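Local coordinates for protein putative malic enzyme ((S)-malate:NAD+ oxidoreductase (decarboxylating)) (Streptococcus pyogenes, PDB 2A9F) that probably catalyses the NAD+-dependent oxidative decarboxylation of (S)-malate with the aid of a divalent metal ion such as magnesium or manganese, at residues V170-A173 / A174-N177; K184-E188 / V189-V193; R205-A209 / A210-K214. All coordinates share one frame; numbering follows the deposited sequence.

Contact 1 (V170-A173 / A174-N177)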
ATOM      1  N   VAL A 170     -21.260 -17.359  -0.306  1.00 52.26           N
ATOM      2  CA  VAL A 170     -22.102 -17.396  -1.485  1.00 52.83           C
ATOM      3  C   VAL A 170     -22.815 -18.733  -1.554  1.00 52.43           C
ATOM      4  O   VAL A 170     -23.909 -18.845  -2.112  1.00 52.05           O
ATOM      5  CB  VAL A 170     -21.282 -17.158  -2.765  1.00 53.00           C
ATOM      6  CG1 VAL A 170     -22.186 -17.218  -3.990  1.00 51.35           C
ATOM      7  CG2 VAL A 170     -20.599 -15.808  -2.679  1.00 52.76           C
ATOM      8  N   VAL A 171     -22.193 -19.754  -0.977  1.00 51.83           N
ATOM      9  CA  VAL A 171     -22.802 -21.071  -0.956  1.00 49.37           C
ATOM     10  C   VAL A 171     -23.942 -21.019   0.051  1.00 47.98           C
ATOM     11  O   VAL A 171     -25.009 -21.593  -0.166  1.00 46.32           O
ATOM     12  CB  VAL A 171     -21.792 -22.147  -0.555  1.00 49.02           C
ATOM     13  CG1 VAL A 171     -22.513 -23.482  -0.309  1.00 47.16           C
ATOM     14  CG2 VAL A 171     -20.752 -22.309  -1.676  1.00 49.06           C
ATOM     15  N   LEU A 172     -23.713 -20.290   1.134  1.00 46.37           N
ATOM     16  CA  LEU A 172     -24.712 -20.147   2.164  1.00 46.15           C
ATOM     17  C   LEU A 172     -25.905 -19.384   1.613  1.00 47.58           C
ATOM     18  O   LEU A 172     -27.053 -19.647   1.991  1.00 48.71           O
ATOM     19  CB  LEU A 172     -24.128 -19.409   3.368  1.00 43.05           C
ATOM     20  CG  LEU A 172     -24.980 -19.432   4.638  1.00 43.65           C
ATOM     21  CD1 LEU A 172     -25.434 -20.866   4.931  1.00 47.27           C
ATOM     22  CD2 LEU A 172     -24.179 -18.892   5.799  1.00 43.63           C
ATOM     23  N   ALA A 173     -25.645 -18.445   0.712  1.00 47.66           N
ATOM     24  CA  ALA A 173     -26.732 -17.660   0.144  1.00 47.92           C
ATOM     25  C   ALA A 173     -27.446 -18.511  -0.882  1.00 48.11           C
ATOM     26  O   ALA A 173     -28.672 -18.412  -1.048  1.00 46.79           O
ATOM     27  CB  ALA A 173     -26.194 -16.388  -0.507  1.00 47.28           C
ATOM     28  N   ALA A 174     -26.667 -19.356  -1.557  1.00 46.29           N
ATOM     29  CA  ALA A 174     -27.202 -20.233  -2.584  1.00 45.71           C
ATOM     30  C   ALA A 174     -28.149 -21.285  -2.008  1.00 46.13           C
ATOM     31  O   ALA A 174     -28.971 -21.845  -2.729  1.00 44.59           O
ATOM     32  CB  ALA A 174     -26.071 -20.905  -3.336  1.00 45.22           C
ATOM     33  N   ILE A 175     -28.044 -21.579  -0.717  1.00 46.39           N
ATOM     34  CA  ILE A 175     -28.959 -22.565  -0.174  1.00 46.00           C
ATOM     35  C   ILE A 175     -30.203 -21.838   0.335  1.00 46.84           C
ATOM     36  O   ILE A 175     -31.307 -22.327   0.154  1.00 48.17           O
ATOM     37  CB  ILE A 175     -28.329 -23.464   0.961  1.00 44.34           C
ATOM     38  CG1 ILE A 175     -28.592 -22.872   2.336  1.00 43.75           C
ATOM     39  CG2 ILE A 175     -26.836 -23.650   0.744  1.00 40.66           C
ATOM     40  CD1 ILE A 175     -28.327 -23.860   3.445  1.00 46.19           C
ATOM     41  N   PHE A 176     -30.032 -20.677   0.959  1.00 46.43           N
ATOM     42  CA  PHE A 176     -31.191 -19.927   1.436  1.00 47.76           C
ATOM     43  C   PHE A 176     -32.202 -19.895   0.285  1.00 48.34           C
ATOM     44  O   PHE A 176     -33.412 -20.098   0.472  1.00 46.67           O
ATOM     45  CB  PHE A 176     -30.801 -18.498   1.798  1.00 49.15           C
ATOM     46  CG  PHE A 176     -30.064 -18.376   3.091  1.00 50.51           C
ATOM     47  CD1 PHE A 176     -29.073 -17.409   3.245  1.00 51.58           C
ATOM     48  CD2 PHE A 176     -30.369 -19.202   4.168  1.00 52.26           C
ATOM     49  CE1 PHE A 176     -28.392 -17.263   4.452  1.00 52.55           C
ATOM     50  CE2 PHE A 176     -29.694 -19.069   5.384  1.00 53.74           C
ATOM     51  CZ  PHE A 176     -28.703 -18.098   5.526  1.00 53.92           C
ATOM     52  N   ASN A 177     -31.688 -19.650  -0.913  1.00 49.26           N
ATOM     53  CA  ASN A 177     -32.536 -19.610  -2.084  1.00 51.36           C
ATOM     54  C   ASN A 177     -32.930 -21.009  -2.510  1.00 51.60           C
ATOM     55  O   ASN A 177     -33.969 -21.210  -3.131  1.00 50.09           O
ATOM     56  CB  ASN A 177     -31.834 -18.873  -3.223  1.00 52.51           C
ATOM     57  CG  ASN A 177     -32.031 -17.380  -3.140  1.00 51.34           C
ATOM     58  OD1 ASN A 177     -32.776 -16.892  -2.287  1.00 53.27           O
ATOM     59  ND2 ASN A 177     -31.373 -16.642  -4.024  1.00 51.74           N
TER

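Contact 2 (K184-E188 / V189-V193)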
ATOM      1  N   LYS A 184     -38.824 -26.342   2.072  1.00 74.21           N
ATOM      2  CA  LYS A 184     -38.297 -26.921   3.300  1.00 72.53           C
ATOM      3  C   LYS A 184     -37.626 -25.823   4.121  1.00 71.34           C
ATOM      4  O   LYS A 184     -37.365 -24.746   3.610  1.00 71.18           O
ATOM      5  CB  LYS A 184     -37.288 -28.016   2.950  1.00 72.18           C
ATOM      6  CG  LYS A 184     -37.804 -29.007   1.913  1.00 71.35           C
ATOM      7  CD  LYS A 184     -36.752 -30.046   1.492  1.00 70.54           C
ATOM      8  CE  LYS A 184     -37.308 -31.000   0.435  1.00 68.21           C
ATOM      9  NZ  LYS A 184     -36.290 -31.943  -0.102  1.00 65.72           N
ATOM     10  N   SER A 185     -37.364 -26.084   5.395  1.00 71.45           N
ATOM     11  CA  SER A 185     -36.689 -25.094   6.228  1.00 70.94           C
ATOM     12  C   SER A 185     -35.232 -25.516   6.402  1.00 71.65           C
ATOM     13  O   SER A 185     -34.820 -26.584   5.938  1.00 70.89           O
ATOM     14  CB  SER A 185     -37.356 -24.981   7.603  1.00 71.03           C
ATOM     15  OG  SER A 185     -36.696 -24.022   8.417  1.00 67.03           O
ATOM     16  N   LEU A 186     -34.456 -24.673   7.072  1.00 71.31           N
ATOM     17  CA  LEU A 186     -33.050 -24.966   7.301  1.00 70.29           C
ATOM     18  C   LEU A 186     -32.908 -25.847   8.548  1.00 70.88           C
ATOM     19  O   LEU A 186     -31.822 -26.346   8.851  1.00 70.27           O
ATOM     20  CB  LEU A 186     -32.274 -23.655   7.474  1.00 67.30           C
ATOM     21  CG  LEU A 186     -30.743 -23.714   7.501  1.00 66.74           C
ATOM     22  CD1 LEU A 186     -30.204 -24.345   6.223  1.00 62.79           C
ATOM     23  CD2 LEU A 186     -30.208 -22.299   7.682  1.00 66.60           C
ATOM     24  N   ASP A 187     -34.019 -26.038   9.259  1.00 71.64           N
ATOM     25  CA  ASP A 187     -34.035 -26.852  10.471  1.00 71.53           C
ATOM     26  C   ASP A 187     -34.698 -28.180  10.177  1.00 70.05           C
ATOM     27  O   ASP A 187     -34.911 -28.979  11.079  1.00 70.93           O
ATOM     28  CB  ASP A 187     -34.823 -26.163  11.582  1.00 74.52           C
ATOM     29  CG  ASP A 187     -34.406 -24.719  11.796  1.00 76.69           C
ATOM     30  OD1 ASP A 187     -33.457 -24.479  12.578  1.00 77.23           O
ATOM     31  OD2 ASP A 187     -35.029 -23.826  11.173  1.00 77.53           O
ATOM     32  N   GLU A 188     -35.045 -28.399   8.916  1.00 68.30           N
ATOM     33  CA  GLU A 188     -35.685 -29.637   8.504  1.00 67.42           C
ATOM     34  C   GLU A 188     -34.752 -30.306   7.508  1.00 66.74           C
ATOM     35  O   GLU A 188     -34.983 -31.435   7.073  1.00 66.83           O
ATOM     36  CB  GLU A 188     -37.020 -29.352   7.805  1.00 70.51           C
ATOM     37  CG  GLU A 188     -38.014 -28.492   8.579  1.00 72.63           C
ATOM     38  CD  GLU A 188     -39.251 -28.148   7.749  1.00 75.24           C
ATOM     39  OE1 GLU A 188     -39.982 -29.082   7.340  1.00 75.93           O
ATOM     40  OE2 GLU A 188     -39.490 -26.941   7.498  1.00 75.70           O
ATOM     41  N   VAL A 189     -33.691 -29.604   7.136  1.00 64.56           N
ATOM     42  CA  VAL A 189     -32.765 -30.153   6.164  1.00 61.85           C
ATOM     43  C   VAL A 189     -31.636 -31.005   6.726  1.00 60.02           C
ATOM     44  O   VAL A 189     -31.071 -30.709   7.779  1.00 59.23           O
ATOM     45  CB  VAL A 189     -32.152 -29.032   5.289  1.00 62.46           C
ATOM     46  CG1 VAL A 189     -33.190 -28.517   4.286  1.00 60.51           C
ATOM     47  CG2 VAL A 189     -31.664 -27.898   6.175  1.00 62.77           C
ATOM     48  N   SER A 190     -31.337 -32.080   6.006  1.00 58.08           N
ATOM     49  CA  SER A 190     -30.258 -32.987   6.354  1.00 57.49           C
ATOM     50  C   SER A 190     -29.128 -32.576   5.413  1.00 56.38           C
ATOM     51  O   SER A 190     -29.167 -32.856   4.211  1.00 56.82           O
ATOM     52  CB  SER A 190     -30.671 -34.433   6.090  1.00 57.68           C
ATOM     53  OG  SER A 190     -30.972 -34.618   4.722  1.00 59.55           O
ATOM     54  N   ILE A 191     -28.132 -31.905   5.981  1.00 54.09           N
ATOM     55  CA  ILE A 191     -26.992 -31.372   5.242  1.00 50.52           C
ATOM     56  C   ILE A 191     -25.689 -32.152   5.457  1.00 51.35           C
ATOM     57  O   ILE A 191     -25.198 -32.261   6.587  1.00 50.01           O
ATOM     58  CB  ILE A 191     -26.769 -29.895   5.661  1.00 48.86           C
ATOM     59  CG1 ILE A 191     -28.061 -29.100   5.471  1.00 48.52           C
ATOM     60  CG2 ILE A 191     -25.635 -29.292   4.875  1.00 48.92           C
ATOM     61  CD1 ILE A 191     -27.985 -27.660   5.933  1.00 43.61           C
ATOM     62  N   VAL A 192     -25.134 -32.676   4.362  1.00 49.99           N
ATOM     63  CA  VAL A 192     -23.876 -33.430   4.400  1.00 49.45           C
ATOM     64  C   VAL A 192     -22.707 -32.598   3.857  1.00 49.34           C
ATOM     65  O   VAL A 192     -22.724 -32.209   2.696  1.00 50.34           O
ATOM     66  CB  VAL A 192     -23.957 -34.710   3.537  1.00 50.67           C
ATOM     67  CG1 VAL A 192     -22.566 -35.325   3.405  1.00 49.88           C
ATOM     68  CG2 VAL A 192     -24.914 -35.714   4.156  1.00 49.21           C
ATOM     69  N   VAL A 193     -21.695 -32.342   4.683  1.00 48.34           N
ATOM     70  CA  VAL A 193     -20.525 -31.570   4.251  1.00 48.30           C
ATOM     71  C   VAL A 193     -19.267 -32.439   4.089  1.00 48.71           C
ATOM     72  O   VAL A 193     -18.790 -33.047   5.041  1.00 48.68           O
ATOM     73  CB  VAL A 193     -20.192 -30.430   5.254  1.00 48.41           C
ATOM     74  CG1 VAL A 193     -18.870 -29.766   4.875  1.00 47.40           C
ATOM     75  CG2 VAL A 193     -21.307 -29.398   5.259  1.00 48.83           C
TER

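Contact 3 (R205-A209 / A210-K214)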
ATOM      1  N   ARG A 205     -19.708 -24.527  10.829  1.00 49.88           N
ATOM      2  CA  ARG A 205     -20.034 -23.622  11.932  1.00 50.82           C
ATOM      3  C   ARG A 205     -21.045 -22.602  11.434  1.00 50.76           C
ATOM      4  O   ARG A 205     -22.041 -22.311  12.103  1.00 49.95           O
ATOM      5  CB  ARG A 205     -18.801 -22.881  12.446  1.00 52.10           C
ATOM      6  CG  ARG A 205     -17.939 -23.664  13.409  1.00 52.07           C
ATOM      7  CD  ARG A 205     -17.430 -24.919  12.754  1.00 56.26           C
ATOM      8  NE  ARG A 205     -16.378 -25.564  13.533  1.00 60.46           N
ATOM      9  CZ  ARG A 205     -15.129 -25.114  13.616  1.00 60.64           C
ATOM     10  NH1 ARG A 205     -14.770 -24.010  12.964  1.00 59.75           N
ATOM     11  NH2 ARG A 205     -14.242 -25.777  14.346  1.00 59.10           N
ATOM     12  N   LYS A 206     -20.785 -22.063  10.249  1.00 50.52           N
ATOM     13  CA  LYS A 206     -21.683 -21.085   9.660  1.00 51.05           C
ATOM     14  C   LYS A 206     -23.082 -21.659   9.524  1.00 49.00           C
ATOM     15  O   LYS A 206     -24.050 -21.028   9.949  1.00 48.45           O
ATOM     16  CB  LYS A 206     -21.157 -20.624   8.302  1.00 52.81           C
ATOM     17  CG  LYS A 206     -19.966 -19.695   8.416  1.00 55.10           C
ATOM     18  CD  LYS A 206     -19.389 -19.358   7.055  1.00 57.88           C
ATOM     19  CE  LYS A 206     -18.119 -18.555   7.220  1.00 60.26           C
ATOM     20  NZ  LYS A 206     -17.148 -19.259   8.112  1.00 61.47           N
ATOM     21  N   LEU A 207     -23.194 -22.850   8.941  1.00 46.83           N
ATOM     22  CA  LEU A 207     -24.504 -23.488   8.792  1.00 46.34           C
ATOM     23  C   LEU A 207     -25.276 -23.601  10.117  1.00 46.39           C
ATOM     24  O   LEU A 207     -26.453 -23.265  10.196  1.00 45.13           O
ATOM     25  CB  LEU A 207     -24.350 -24.877   8.207  1.00 44.33           C
ATOM     26  CG  LEU A 207     -24.405 -24.985   6.698  1.00 44.57           C
ATOM     27  CD1 LEU A 207     -24.126 -26.424   6.306  1.00 43.65           C
ATOM     28  CD2 LEU A 207     -25.774 -24.544   6.201  1.00 43.74           C
ATOM     29  N   LEU A 208     -24.617 -24.072  11.161  1.00 47.23           N
ATOM     30  CA  LEU A 208     -25.302 -24.215  12.436  1.00 48.90           C
ATOM     31  C   LEU A 208     -25.751 -22.851  12.933  1.00 50.01           C
ATOM     32  O   LEU A 208     -26.870 -22.703  13.431  1.00 52.07           O
ATOM     33  CB  LEU A 208     -24.392 -24.910  13.452  1.00 45.19           C
ATOM     34  CG  LEU A 208     -24.107 -26.362  13.045  1.00 47.76           C
ATOM     35  CD1 LEU A 208     -23.342 -27.081  14.155  1.00 48.44           C
ATOM     36  CD2 LEU A 208     -25.423 -27.078  12.741  1.00 44.68           C
ATOM     37  N   ALA A 209     -24.882 -21.857  12.765  1.00 51.83           N
ATOM     38  CA  ALA A 209     -25.164 -20.484  13.170  1.00 52.65           C
ATOM     39  C   ALA A 209     -26.284 -19.895  12.316  1.00 53.04           C
ATOM     40  O   ALA A 209     -27.023 -19.018  12.757  1.00 53.84           O
ATOM     41  CB  ALA A 209     -23.909 -19.639  13.029  1.00 52.32           C
ATOM     42  N   ALA A 210     -26.409 -20.391  11.091  1.00 52.93           N
ATOM     43  CA  ALA A 210     -27.424 -19.904  10.174  1.00 53.67           C
ATOM     44  C   ALA A 210     -28.783 -20.504  10.456  1.00 54.67           C
ATOM     45  O   ALA A 210     -29.790 -20.027   9.941  1.00 54.54           O
ATOM     46  CB  ALA A 210     -27.016 -20.199   8.745  1.00 50.52           C
ATOM     47  N   GLY A 211     -28.814 -21.549  11.273  1.00 57.09           N
ATOM     48  CA  GLY A 211     -30.076 -22.201  11.588  1.00 58.84           C
ATOM     49  C   GLY A 211     -29.987 -23.719  11.544  1.00 59.83           C
ATOM     50  O   GLY A 211     -30.409 -24.393  12.486  1.00 59.25           O
ATOM     51  N   ALA A 212     -29.429 -24.247  10.451  1.00 60.93           N
ATOM     52  CA  ALA A 212     -29.262 -25.685  10.237  1.00 59.89           C
ATOM     53  C   ALA A 212     -29.276 -26.525  11.515  1.00 59.73           C
ATOM     54  O   ALA A 212     -28.482 -26.306  12.429  1.00 58.42           O
ATOM     55  CB  ALA A 212     -27.966 -25.952   9.452  1.00 59.84           C
ATOM     56  N   THR A 213     -30.183 -27.498  11.548  1.00 60.63           N
ATOM     57  CA  THR A 213     -30.357 -28.401  12.685  1.00 61.57           C
ATOM     58  C   THR A 213     -29.502 -29.668  12.591  1.00 61.43           C
ATOM     59  O   THR A 213     -28.837 -30.052  13.555  1.00 61.54           O
ATOM     60  CB  THR A 213     -31.840 -28.838  12.813  1.00 63.39           C
ATOM     61  OG1 THR A 213     -32.657 -27.701  13.126  1.00 66.14           O
ATOM     62  CG2 THR A 213     -32.000 -29.895  13.892  1.00 63.10           C
ATOM     63  N   LYS A 214     -29.526 -30.318  11.433  1.00 59.16           N
ATOM     64  CA  LYS A 214     -28.769 -31.540  11.261  1.00 56.93           C
ATOM     65  C   LYS A 214     -27.722 -31.545  10.147  1.00 54.72           C
ATOM     66  O   LYS A 214     -28.050 -31.610   8.964  1.00 54.73           O
ATOM     67  CB  LYS A 214     -29.742 -32.706  11.085  1.00 59.40           C
ATOM     68  CG  LYS A 214     -31.073 -32.358  10.428  1.00 62.00           C
ATOM     69  CD  LYS A 214     -32.040 -33.551  10.562  1.00 64.46           C
ATOM     70  CE  LYS A 214     -33.463 -33.249  10.073  1.00 66.05           C
ATOM     71  NZ  LYS A 214     -33.646 -33.460   8.608  1.00 65.80           N
TER

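Contact 1 (V170-A173 / A174-N177)
Midway along helix 162-180, which carries the magnesium ligand Asp163 near its start, the ring of Phe176 folds back toward Leu172, one turn earlier, in a textbook i to i+4 pairing. Phe176 holds CG opposite its carbonyl carbon and next to its backbone N (chi1 -76°), which lays the ring back along the helix. CE1 of Phe176 then lies 4.0 Å from Leu172 CG, the two side chains crossing at a slant. The backbone shares in the contact as well: Leu172 O sits over one face of the ring, displaced toward its rim and 3.3 Å from Phe176 CD1. The same carbonyl oxygen accepts a weak but nearly straight hydrogen bond from Phe176 N (3.3 Å) and a longer, more bent one, also weak, from Ile175 N, so one acceptor serves two amides and also faces the aromatic ring. Leu172 CD1 also meets Ile175 CD1 at 4.4 Å, a looser apolar touch. Regular helical bonds frame these side chains: Ala174 N to Val170 O at 2.9 Å, and Asn177 N to Ala173 O at 3.3 Å. Asn177 gives its ND2 to Thr363 O, tying this mostly apolar segment to a more distant part of the chain. At the small Ala173 and Ala174 other elements pack on the helix: Ile352 of helix 342-354 on the first, Phe286 of strand 284-287 on the second. Leu172 and Ile175 both turn to Leu207 of helix 198-210, whereas Phe176 packs on Ala349 of helix 342-354.

Contact 2 (K184-E188 / V189-V193)
Val189 and Leu186 meet where the chain turns into strand 190-194, and the methyl groups of the valine do most of the touching. Its CG2, set between the backbone N and the carbonyl carbon, faces Leu186 CD1 at 3.8 Å and also lies close to Leu186 O. The other branch, CG1, faces Ser185 O at 3.0 Å and reaches Lys184 CB more distantly. With chi1 near -74° the valine therefore spreads its two methyls over successive carbonyls of the turn before it. Leu186 CD1 has a second apolar neighbour, Ile191 CD1, at 4.0 Å; CG of the leucine stands anti to its own N (chi1 -170°), and the one methyl touches both Val189 and Ile191. Behind this shell, residues 185 to 188 form a turn of type I character, closed by a weak bond of 3.5 Å from Glu188 N to Ser185 O. Ser185 OG adds a weak bond to Asp187 OD2 at 3.2 Å. Further out, Leu186 packs on Ile175, Phe176 and Leu179 of helix 162-180, and Ile191 on Leu207. Ser190 OG bonds to Ile261 N and Ala259 O, while Glu188 O receives Lys214 NZ, so the strand is tied on one flank to the segment leading into strand 262-264 and on the other to Lys214. Polar bonding inside the turn is sparse and weak, which suggests that packing of the Leu186, Val189 and Ile191 methyls, with bonds to outside partners, contributes much of its stability.

Contact 3 (R205-A209 / A210-K214)
Positive phi at Gly211 (136°) bends the chain sharply away from the axis of helix 198-210 and lays Ala212 against Leu207 and Leu208. This is a helix end terminated by a glycine of positive phi, within a Rossmann-type beta-alpha-beta crossover that runs from strand 190-194 to strand 214-219. Glycine suits the spot, because a side chain at these backbone angles would press on the preceding carbonyl oxygen. In the last turn Ala210 N is shared: it bonds to Lys206 O at 2.7 Å and weakly to Leu207 O. Gly211 N goes to Leu208 O at 3.1 Å, a tightened i to i+3 link in which the donor stands well above the carbonyl plane instead of in line with a lone pair. Ala212 sets its CB 4.0 Å from Leu207 CB, an apolar contact across the bend, and also packs on Ile191 and Leu186. Lys214, further on, pairs by a backbone bond with Ile191. Leu208 comes in beside Leu207, keeping CG opposite its carbonyl carbon (chi1 -66°) with an extended chi2, and its CD2 stops 3.2 Å from Ala212 O.

All three contacts are local and belong to the NAD-binding domain, but they stand at different depths. Contact 1 is buried mid-helix packing; contacts 2 and 3 are partly buried, at the entry to a strand and the exit from a helix, with exposed residues on their outer sides. They share one apolar seam: Ile175 CD1 touches Leu186 CD1 at 3.4 Å and Leu207 CD2 at 3.8 Å. Contacts 2 and 3 are joined by polar means too, with Ile191 N probably bonded to Lys214 O across adjacent parallel strands. The chemistry follows position: regular helix bonding in the buried contact, and, in the two that reach the solvent, a weakly bonded turn and, where the helix ends, a backbone bend that needs glycine.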